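Local coordinates for DUF5751 domain-containing protein (Sulfolobus tokodaii, PDB 2RBG), which is of unknown function and forms a two-chain assembly of alpha/beta subunits, each built around a five-stranded parallel sheet, at residues K23-V28 against L58-I63. Residues are numbered along the deposited sequence; the frame is centred on the assembly and turned at random.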
loop_
_atom_site.group_PDB
_atom_site.type_symbol
_atom_site.label_atom_id
_atom_site.label_comp_id
_atom_site.label_asym_id
_atom_site.label_seq_id
_atom_site.Cartn_x
_atom_site.Cartn_y
_atom_site.Cartn_z
ATOM N N LYS A 23 -12.304 -3.828 -0.466
ATOM C CA LYS A 23 -10.912 -4.113 -0.122
ATOM C C LYS A 23 -10.836 -4.961 1.144
ATOM O O LYS A 23 -10.067 -5.916 1.223
ATOM C CB LYS A 23 -10.131 -2.816 0.115
ATOM C CG LYS A 23 -9.921 -1.943 -1.112
ATOM C CD LYS A 23 -9.030 -0.749 -0.766
ATOM C CE LYS A 23 -8.628 0.026 -2.006
ATOM N NZ LYS A 23 -7.821 -0.815 -2.935
ATOM N N ILE A 24 -11.637 -4.598 2.142
ATOM C CA ILE A 24 -11.641 -5.325 3.401
ATOM C C ILE A 24 -11.805 -6.827 3.208
ATOM O O ILE A 24 -11.030 -7.614 3.742
ATOM C CB ILE A 24 -12.764 -4.811 4.330
ATOM C CG1 ILE A 24 -12.414 -3.399 4.811
ATOM C CG2 ILE A 24 -12.948 -5.763 5.518
ATOM C CD1 ILE A 24 -13.521 -2.713 5.585
ATOM N N PHE A 25 -12.807 -7.233 2.439
ATOM C CA PHE A 25 -13.027 -8.659 2.245
ATOM C C PHE A 25 -11.966 -9.340 1.387
ATOM O O PHE A 25 -11.689 -10.524 1.571
ATOM C CB PHE A 25 -14.444 -8.894 1.717
ATOM C CG PHE A 25 -15.506 -8.661 2.764
ATOM C CD1 PHE A 25 -15.607 -9.511 3.867
ATOM C CD2 PHE A 25 -16.352 -7.562 2.689
ATOM C CE1 PHE A 25 -16.534 -9.263 4.880
ATOM C CE2 PHE A 25 -17.282 -7.302 3.698
ATOM C CZ PHE A 25 -17.371 -8.157 4.796
ATOM N N LEU A 26 -11.358 -8.600 0.463
ATOM C CA LEU A 26 -10.292 -9.168 -0.354
ATOM C C LEU A 26 -9.149 -9.532 0.597
ATOM O O LEU A 26 -8.572 -10.615 0.519
ATOM C CB LEU A 26 -9.778 -8.145 -1.374
ATOM C CG LEU A 26 -10.195 -8.270 -2.840
ATOM C CD1 LEU A 26 -11.673 -8.053 -2.964
ATOM C CD2 LEU A 26 -9.452 -7.245 -3.678
ATOM N N ASP A 27 -8.835 -8.616 1.507
ATOM C CA ASP A 27 -7.754 -8.836 2.455
ATOM C C ASP A 27 -8.080 -9.902 3.494
ATOM O O ASP A 27 -7.226 -10.723 3.831
ATOM C CB ASP A 27 -7.370 -7.522 3.140
ATOM C CG ASP A 27 -6.706 -6.545 2.187
ATOM O OD1 ASP A 27 -5.893 -6.998 1.351
ATOM O OD2 ASP A 27 -6.982 -5.331 2.276
ATOM N N VAL A 28 -9.310 -9.900 4.000
ATOM C CA VAL A 28 -9.686 -10.906 4.989
ATOM C C VAL A 28 -9.598 -12.300 4.368
ATOM O O VAL A 28 -9.048 -13.226 4.968
ATOM C CB VAL A 28 -11.114 -10.674 5.525
ATOM C CG1 VAL A 28 -11.561 -11.878 6.351
ATOM C CG2 VAL A 28 -11.142 -9.411 6.393
ATOM N N LEU A 58 -23.045 -9.242 0.805
ATOM C CA LEU A 58 -23.628 -10.355 0.063
ATOM C C LEU A 58 -22.561 -11.177 -0.654
ATOM O O LEU A 58 -22.590 -12.408 -0.629
ATOM C CB LEU A 58 -24.647 -9.831 -0.957
ATOM C CG LEU A 58 -25.261 -10.860 -1.911
ATOM C CD1 LEU A 58 -26.029 -11.904 -1.123
ATOM C CD2 LEU A 58 -26.186 -10.152 -2.896
ATOM N N GLU A 59 -21.618 -10.490 -1.289
ATOM C CA GLU A 59 -20.548 -11.157 -2.023
ATOM C C GLU A 59 -19.635 -11.978 -1.122
ATOM O O GLU A 59 -18.978 -12.918 -1.576
ATOM C CB GLU A 59 -19.702 -10.127 -2.774
ATOM C CG GLU A 59 -20.361 -9.546 -4.005
ATOM C CD GLU A 59 -19.490 -8.512 -4.689
ATOM O OE1 GLU A 59 -18.251 -8.611 -4.572
ATOM O OE2 GLU A 59 -20.042 -7.611 -5.354
ATOM N N ASN A 60 -19.598 -11.626 0.156
ATOM C CA ASN A 60 -18.735 -12.317 1.100
ATOM C C ASN A 60 -19.513 -12.951 2.243
ATOM O O ASN A 60 -19.091 -12.920 3.399
ATOM C CB ASN A 60 -17.698 -11.325 1.615
ATOM C CG ASN A 60 -16.821 -10.800 0.502
ATOM O OD1 ASN A 60 -15.912 -11.490 0.044
ATOM N ND2 ASN A 60 -17.111 -9.588 0.030
ATOM N N ILE A 61 -20.644 -13.549 1.887
ATOM C CA ILE A 61 -21.532 -14.205 2.836
ATOM C C ILE A 61 -20.841 -15.292 3.666
ATOM O O ILE A 61 -21.222 -15.536 4.810
ATOM C CB ILE A 61 -22.743 -14.826 2.088
ATOM C CG1 ILE A 61 -23.787 -15.332 3.086
ATOM C CG2 ILE A 61 -22.275 -15.949 1.182
ATOM C CD1 ILE A 61 -24.545 -14.228 3.780
ATOM N N ASP A 62 -19.827 -15.942 3.097
ATOM C CA ASP A 62 -19.117 -17.001 3.812
ATOM C C ASP A 62 -18.280 -16.481 4.975
ATOM O O ASP A 62 -18.009 -17.214 5.925
ATOM C CB ASP A 62 -18.202 -17.787 2.866
ATOM C CG ASP A 62 -18.972 -18.602 1.845
ATOM O OD1 ASP A 62 -20.208 -18.726 1.982
ATOM O OD2 ASP A 62 -18.332 -19.129 0.910
ATOM N N ILE A 63 -17.868 -15.221 4.899
ATOM C CA ILE A 63 -17.051 -14.627 5.951
ATOM C C ILE A 63 -17.905 -14.214 7.144
ATOM O O ILE A 63 -18.912 -13.535 6.984
ATOM C CB ILE A 63 -16.290 -13.377 5.442
ATOM C CG1 ILE A 63 -15.353 -13.761 4.294
ATOM C CG2 ILE A 63 -15.496 -12.754 6.581
ATOM C CD1 ILE A 63 -14.294 -14.782 4.674
#
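The side-chain amide of N60 lies over the root of the F25 ring, at CB and CG, its plane only 14° from that of the ring, and this stack is the tight part of the contact. N60 ND2 comes to 3.2 Å from F25 CB. N60 CB makes a CH-pi contact over the face, 3.8 Å from the F25 ring centroid. With CG anti to the carbonyl carbon (chi1 -72°), the F25 ring leans out from helix 17-31 and lies against N60. Asparagine suits this place because its flat amide can stack against the root of the ring while its oxygen and nitrogen both bond: OD1 accepts from R29 NE, and ND2 donates to A56 O in helix 54-59. N60 is also where the chain leaves that helix and starts a type I beta turn, closed by I63 N bonding to N60 O at 3.0 Å. The turn leads into edge strand 64-70 of a parallel sheet of order 3-2-1-4-5, as in Rossmann-like alpha/beta folds, so the contact joins the helix-to-strand connection to helix 17-31. Packing is looser at I63, whose branched CG2 reaches F25 CE1 at the ring edge and V28 CG1, each at 4.0 Å. Trading F25 for an alanine would probably leave N60 without the flat surface it rests on, and I63 with little but V28 to pack on across this contact. On the turn's outer side I61 and D62 are exposed, and I61 sets off away from helix 17-31.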